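Rubredoxin\:oxygen oxidoreductase (Desulfovibrio gigas, PDB 1E5D) catalyses the four-electron reduction of one oxygen molecule to two water molecules, using a diiron centre and flavin mononucleotide. Local coordinates at residues L39-K44 and A64-P69; T283-W288 and M298-D303. One frame throughout, in Å; residues are numbered along the deposited sequence.

Overall arrangement
The two contacts lie one after the other along the chain, in its two different modules and on opposite sides of its centre. Contact 1 (39-44 with 64-69) belongs to the beta-lactamase-like part, whose diiron site is built from His79, Glu81, Asp83, His146, Asp165 and His226. Contact 2 (283-288 with 298-303) belongs to the flavodoxin part, which carries an FMN pocket of its own. Their centres are about 45 Å apart and their nearest atoms about 30 Å, so neither touches the other. Contact 1 sits about 31 Å from the chain centre and contact 2 about 16 Å, measured between centres; both lie away from the iron, oxygen and flavin sites.

Contact 1 of 2, residues L39-K44 and A64-P69; sequences LVEDEK and ASVIDP
Leu39 holds CG on the far side from its backbone N (chi1 -176°), which lets CD2 reach Val66, while Val66, at chi1 178°, turns CG1 to meet the carboxylate of Glu41. The leucine and valine side chains come tip to tip, with Leu39 CD2 3.6 Å from Val66 CB and 3.7 Å from Val66 CG1. The same leucine methyl also reaches Ile67, where Leu39 CD2 lies 4.1 Å from Ile67 CG2, so one leucine branch serves both neighbours. Glu41, two residues on from Leu39, slants across Val66. Its extended chain lays the carboxylate against one methyl, Glu41 CD 3.5 Å and Glu41 OE2 3.4 Å from Val66 CG1. No hydrogen bond links the two segments; the glutamate has a weak one elsewhere, from His11 NE2 on strand 10-17 to Glu41 OE1. Val66 also packs on Ala3 and on His11. The contact thus joins the end of strand 33-40 to the loop that follows helix 56-64 and leads to strand 74-77, at the periphery of the metallo-beta-lactamase fold, an alpha-beta/beta-alpha sandwich, beside the mixed sheet that contains strands 33-40 and 74-77.

Contact 2 of 2, residues T283-W288 and M298-D303; sequences TVKLMW and MSEISD
Met287 and Glu300 make the apolar half of the contact, their side chains crossing at about a right angle. The thioether of the methionine lies against the aliphatic part of the glutamate: Met287 SD and Met287 CE are each 3.6 Å from Glu300 CG, and SD is 3.9 Å from Glu300 CB. Both atoms can touch one methylene because the methionine turns at its last torsion, chi3 80°. Val256 on the neighbouring strand 254-259 also meets Glu300. Here the edge strand 283-288 of a five-stranded parallel sheet, with the order 2-1-3-4-5 of the flavodoxin-like fold, receives helix 294-302, the connection that crosses over strand 254-259 to enter strand 306-310.

Contacts with the carboxylate come from Lys285, whose aliphatic chain passes obliquely beside it, Lys285 CG and Lys285 CD both 3.9 Å from Glu300 OE1. A bend at chi2 (-56°) turns the Glu300 carboxylate toward the lysine chain, but the far end of the lysine heads elsewhere and leaves Lys285 NZ 5.9 Å from Glu300 OE1, with no salt bridge between them. That ammonium instead makes a weak bond to Val284 O in its own strand. Glu300 has firmer charged partners: OE1 pairs with Lys254 and OE2 with Arg188 of helix 183-198. Two cations at its two oxygens would be expected to stabilise the ionised form.

The hydroxyl of Ser302 bonds Ser299 O one turn back, Ser302 OG to Ser299 O being 2.6 Å, and stands 26° from the carbonyl plane. Asp303 OD1 also salt-bridges Lys254, which thereby links both acids to strand 254-259.

Contact 1 of 2, residues L39-K44 and A64-P69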
loop_
_atom_site.group_PDB
_atom_site.type_symbol
_atom_site.label_atom_id
_atom_site.label_comp_id
_atom_site.label_asym_id
_atom_site.label_seq_id
_atom_site.Cartn_x
_atom_site.Cartn_y
_atom_site.Cartn_z
ATOM N N LEU A 39 -11.728 24.655 -28.285
ATOM C CA LEU A 39 -12.743 25.152 -29.193
ATOM C C LEU A 39 -12.099 25.807 -30.413
ATOM O O LEU A 39 -11.356 26.782 -30.271
ATOM C CB LEU A 39 -13.627 26.164 -28.463
ATOM C CG LEU A 39 -14.809 26.700 -29.266
ATOM C CD1 LEU A 39 -15.771 25.565 -29.585
ATOM C CD2 LEU A 39 -15.504 27.828 -28.521
ATOM N N VAL A 40 -12.369 25.272 -31.595
ATOM C CA VAL A 40 -11.847 25.849 -32.829
ATOM C C VAL A 40 -12.967 26.425 -33.694
ATOM O O VAL A 40 -13.834 25.705 -34.197
ATOM C CB VAL A 40 -11.055 24.815 -33.649
ATOM C CG1 VAL A 40 -10.534 25.458 -34.925
ATOM C CG2 VAL A 40 -9.923 24.235 -32.820
ATOM N N GLU A 41 -12.936 27.748 -33.856
ATOM C CA GLU A 41 -13.917 28.439 -34.679
ATOM C C GLU A 41 -13.584 28.358 -36.166
ATOM O O GLU A 41 -12.596 28.962 -36.580
ATOM C CB GLU A 41 -14.001 29.907 -34.266
ATOM C CG GLU A 41 -14.851 30.102 -33.014
ATOM C CD GLU A 41 -14.962 31.564 -32.631
ATOM O OE1 GLU A 41 -13.912 32.228 -32.481
ATOM O OE2 GLU A 41 -16.106 32.042 -32.484
ATOM N N ASP A 42 -14.400 27.627 -36.905
ATOM C CA ASP A 42 -14.395 27.516 -38.354
ATOM C C ASP A 42 -15.843 27.500 -38.868
ATOM O O ASP A 42 -16.787 27.736 -38.107
ATOM C CB ASP A 42 -13.652 26.280 -38.841
ATOM C CG ASP A 42 -13.005 26.448 -40.198
ATOM O OD1 ASP A 42 -13.380 27.378 -40.942
ATOM O OD2 ASP A 42 -12.115 25.646 -40.546
ATOM N N GLU A 43 -16.014 27.227 -40.159
ATOM C CA GLU A 43 -17.377 27.135 -40.697
ATOM C C GLU A 43 -18.058 25.975 -39.969
ATOM O O GLU A 43 -19.135 26.104 -39.401
ATOM C CB GLU A 43 -17.388 26.963 -42.205
ATOM C CG GLU A 43 -16.186 27.490 -42.959
ATOM C CD GLU A 43 -15.784 28.911 -42.627
ATOM O OE1 GLU A 43 -16.669 29.731 -42.299
ATOM O OE2 GLU A 43 -14.572 29.222 -42.688
ATOM N N LYS A 44 -17.356 24.851 -40.001
ATOM C CA LYS A 44 -17.612 23.723 -39.122
ATOM C C LYS A 44 -16.919 24.000 -37.787
ATOM O O LYS A 44 -15.697 23.879 -37.674
ATOM C CB LYS A 44 -17.118 22.439 -39.771
ATOM C CG LYS A 44 -18.125 21.663 -40.588
ATOM C CD LYS A 44 -19.341 22.461 -41.001
ATOM C CE LYS A 44 -20.590 21.607 -41.114
ATOM N NZ LYS A 44 -20.285 20.216 -41.545
ATOM N N ALA A 64 -19.497 28.837 -24.220
ATOM C CA ALA A 64 -20.530 29.826 -24.498
ATOM C C ALA A 64 -19.964 31.237 -24.530
ATOM O O ALA A 64 -20.568 32.133 -25.114
ATOM C CB ALA A 64 -21.648 29.736 -23.468
ATOM N N SER A 65 -18.807 31.430 -23.904
ATOM C CA SER A 65 -18.170 32.744 -23.837
ATOM C C SER A 65 -17.706 33.185 -25.222
ATOM O O SER A 65 -17.479 34.358 -25.495
ATOM C CB SER A 65 -16.978 32.737 -22.879
ATOM O OG SER A 65 -15.818 32.229 -23.517
ATOM N N VAL A 66 -17.582 32.184 -26.081
ATOM C CA VAL A 66 -17.127 32.363 -27.447
ATOM C C VAL A 66 -18.282 32.272 -28.437
ATOM O O VAL A 66 -18.353 33.001 -29.419
ATOM C CB VAL A 66 -16.074 31.287 -27.788
ATOM C CG1 VAL A 66 -15.607 31.428 -29.227
ATOM C CG2 VAL A 66 -14.896 31.362 -26.826
ATOM N N ILE A 67 -19.189 31.347 -28.152
ATOM C CA ILE A 67 -20.225 30.960 -29.089
ATOM C C ILE A 67 -21.307 30.132 -28.420
ATOM O O ILE A 67 -21.062 29.477 -27.406
ATOM C CB ILE A 67 -19.602 30.134 -30.237
ATOM C CG1 ILE A 67 -20.456 30.117 -31.502
ATOM C CG2 ILE A 67 -19.273 28.724 -29.754
ATOM C CD1 ILE A 67 -20.077 29.076 -32.525
ATOM N N ASP A 68 -22.515 30.146 -28.969
ATOM C CA ASP A 68 -23.574 29.297 -28.437
ATOM C C ASP A 68 -23.229 27.837 -28.696
ATOM O O ASP A 68 -22.983 27.469 -29.848
ATOM C CB ASP A 68 -24.937 29.607 -29.061
ATOM C CG ASP A 68 -26.071 29.089 -28.199
ATOM O OD1 ASP A 68 -26.239 27.861 -28.061
ATOM O OD2 ASP A 68 -26.807 29.928 -27.638
ATOM N N PRO A 69 -23.207 27.026 -27.649
ATOM C CA PRO A 69 -22.834 25.614 -27.798
ATOM C C PRO A 69 -23.576 24.895 -28.920
ATOM O O PRO A 69 -23.009 23.977 -29.518
ATOM C CB PRO A 69 -23.214 25.025 -26.434
ATOM C CG PRO A 69 -23.041 26.175 -25.500
ATOM C CD PRO A 69 -23.521 27.381 -26.259
#

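Contact 2 of 2, residues T283-W288 and M298-D303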
loop_
_atom_site.group_PDB
_atom_site.type_symbol
_atom_site.label_atom_id
_atom_site.label_comp_id
_atom_site.label_asym_id
_atom_site.label_seq_id
_atom_site.Cartn_x
_atom_site.Cartn_y
_atom_site.Cartn_z
ATOM N N THR A 283 24.325 10.536 -6.110
ATOM C CA THR A 283 23.265 11.307 -5.476
ATOM C C THR A 283 22.277 10.288 -4.905
ATOM O O THR A 283 21.946 9.310 -5.588
ATOM C CB THR A 283 22.453 12.243 -6.378
ATOM O OG1 THR A 283 23.222 12.782 -7.451
ATOM C CG2 THR A 283 21.975 13.424 -5.531
ATOM N N VAL A 284 21.814 10.503 -3.679
ATOM C CA VAL A 284 20.930 9.494 -3.103
ATOM C C VAL A 284 19.560 10.055 -2.762
ATOM O O VAL A 284 19.396 11.131 -2.193
ATOM C CB VAL A 284 21.560 8.896 -1.833
ATOM C CG1 VAL A 284 20.643 7.865 -1.197
ATOM C CG2 VAL A 284 22.917 8.290 -2.180
ATOM N N LYS A 285 18.543 9.281 -3.122
ATOM C CA LYS A 285 17.211 9.491 -2.585
ATOM C C LYS A 285 16.892 8.287 -1.682
ATOM O O LYS A 285 16.752 7.181 -2.201
ATOM C CB LYS A 285 16.152 9.659 -3.666
ATOM C CG LYS A 285 16.384 10.835 -4.601
ATOM C CD LYS A 285 15.988 12.155 -3.964
ATOM C CE LYS A 285 17.103 13.180 -4.068
ATOM N NZ LYS A 285 17.348 13.891 -2.779
ATOM N N LEU A 286 16.807 8.560 -0.390
ATOM C CA LEU A 286 16.390 7.625 0.639
ATOM C C LEU A 286 14.911 7.811 0.964
ATOM O O LEU A 286 14.527 8.776 1.626
ATOM C CB LEU A 286 17.232 7.806 1.909
ATOM C CG LEU A 286 16.947 6.822 3.046
ATOM C CD1 LEU A 286 16.843 5.406 2.500
ATOM C CD2 LEU A 286 18.017 6.889 4.117
ATOM N N MET A 287 14.050 6.903 0.515
ATOM C CA MET A 287 12.614 7.105 0.662
ATOM C C MET A 287 11.909 6.003 1.442
ATOM O O MET A 287 11.925 4.836 1.064
ATOM C CB MET A 287 11.986 7.236 -0.742
ATOM C CG MET A 287 12.792 8.191 -1.619
ATOM S SD MET A 287 12.142 8.334 -3.298
ATOM C CE MET A 287 10.807 9.488 -3.001
ATOM N N TRP A 288 11.271 6.387 2.536
ATOM C CA TRP A 288 10.442 5.549 3.383
ATOM C C TRP A 288 9.050 5.357 2.801
ATOM O O TRP A 288 8.336 6.330 2.559
ATOM C CB TRP A 288 10.352 6.209 4.758
ATOM C CG TRP A 288 9.690 5.400 5.822
ATOM C CD1 TRP A 288 9.614 4.042 5.866
ATOM C CD2 TRP A 288 9.015 5.875 6.990
ATOM N NE1 TRP A 288 8.931 3.645 6.990
ATOM C CE2 TRP A 288 8.555 4.749 7.698
ATOM C CE3 TRP A 288 8.749 7.142 7.520
ATOM C CZ2 TRP A 288 7.846 4.838 8.900
ATOM C CZ3 TRP A 288 8.049 7.231 8.709
ATOM C CH2 TRP A 288 7.601 6.089 9.393
ATOM N N MET A 298 8.383 6.502 -7.771
ATOM C CA MET A 298 8.531 6.262 -9.204
ATOM C C MET A 298 9.169 7.463 -9.887
ATOM O O MET A 298 10.042 7.335 -10.734
ATOM C CB MET A 298 7.177 5.949 -9.840
ATOM C CG MET A 298 7.240 5.697 -11.340
ATOM S SD MET A 298 8.239 4.235 -11.722
ATOM C CE MET A 298 8.763 4.639 -13.390
ATOM N N SER A 299 8.715 8.655 -9.505
ATOM C CA SER A 299 9.236 9.839 -10.184
ATOM C C SER A 299 10.737 9.935 -9.964
ATOM O O SER A 299 11.478 10.317 -10.865
ATOM C CB SER A 299 8.553 11.118 -9.697
ATOM O OG SER A 299 7.151 11.047 -9.926
ATOM N N GLU A 300 11.154 9.583 -8.746
ATOM C CA GLU A 300 12.578 9.659 -8.441
ATOM C C GLU A 300 13.310 8.577 -9.218
ATOM O O GLU A 300 14.453 8.731 -9.623
ATOM C CB GLU A 300 12.823 9.513 -6.941
ATOM C CG GLU A 300 12.254 10.641 -6.096
ATOM C CD GLU A 300 12.745 12.015 -6.510
ATOM O OE1 GLU A 300 13.807 12.103 -7.171
ATOM O OE2 GLU A 300 12.075 13.015 -6.171
ATOM N N ILE A 301 12.611 7.460 -9.419
ATOM C CA ILE A 301 13.268 6.314 -10.039
ATOM C C ILE A 301 13.436 6.535 -11.537
ATOM O O ILE A 301 14.334 5.962 -12.151
ATOM C CB ILE A 301 12.493 5.013 -9.776
ATOM C CG1 ILE A 301 12.704 4.430 -8.374
ATOM C CG2 ILE A 301 12.822 3.959 -10.825
ATOM C CD1 ILE A 301 11.672 3.372 -8.045
ATOM N N SER A 302 12.565 7.363 -12.098
ATOM C CA SER A 302 12.552 7.624 -13.526
ATOM C C SER A 302 13.936 7.943 -14.076
ATOM O O SER A 302 14.326 7.452 -15.132
ATOM C CB SER A 302 11.591 8.786 -13.834
ATOM O OG SER A 302 12.127 9.999 -13.343
ATOM N N ASP A 303 14.701 8.758 -13.355
ATOM C CA ASP A 303 16.028 9.128 -13.832
ATOM C C ASP A 303 17.115 8.579 -12.920
ATOM O O ASP A 303 18.268 9.015 -12.980
ATOM C CB ASP A 303 16.125 10.655 -13.953
ATOM C CG ASP A 303 15.807 11.331 -12.630
ATOM O OD1 ASP A 303 15.215 10.656 -11.755
ATOM O OD2 ASP A 303 16.142 12.520 -12.454
#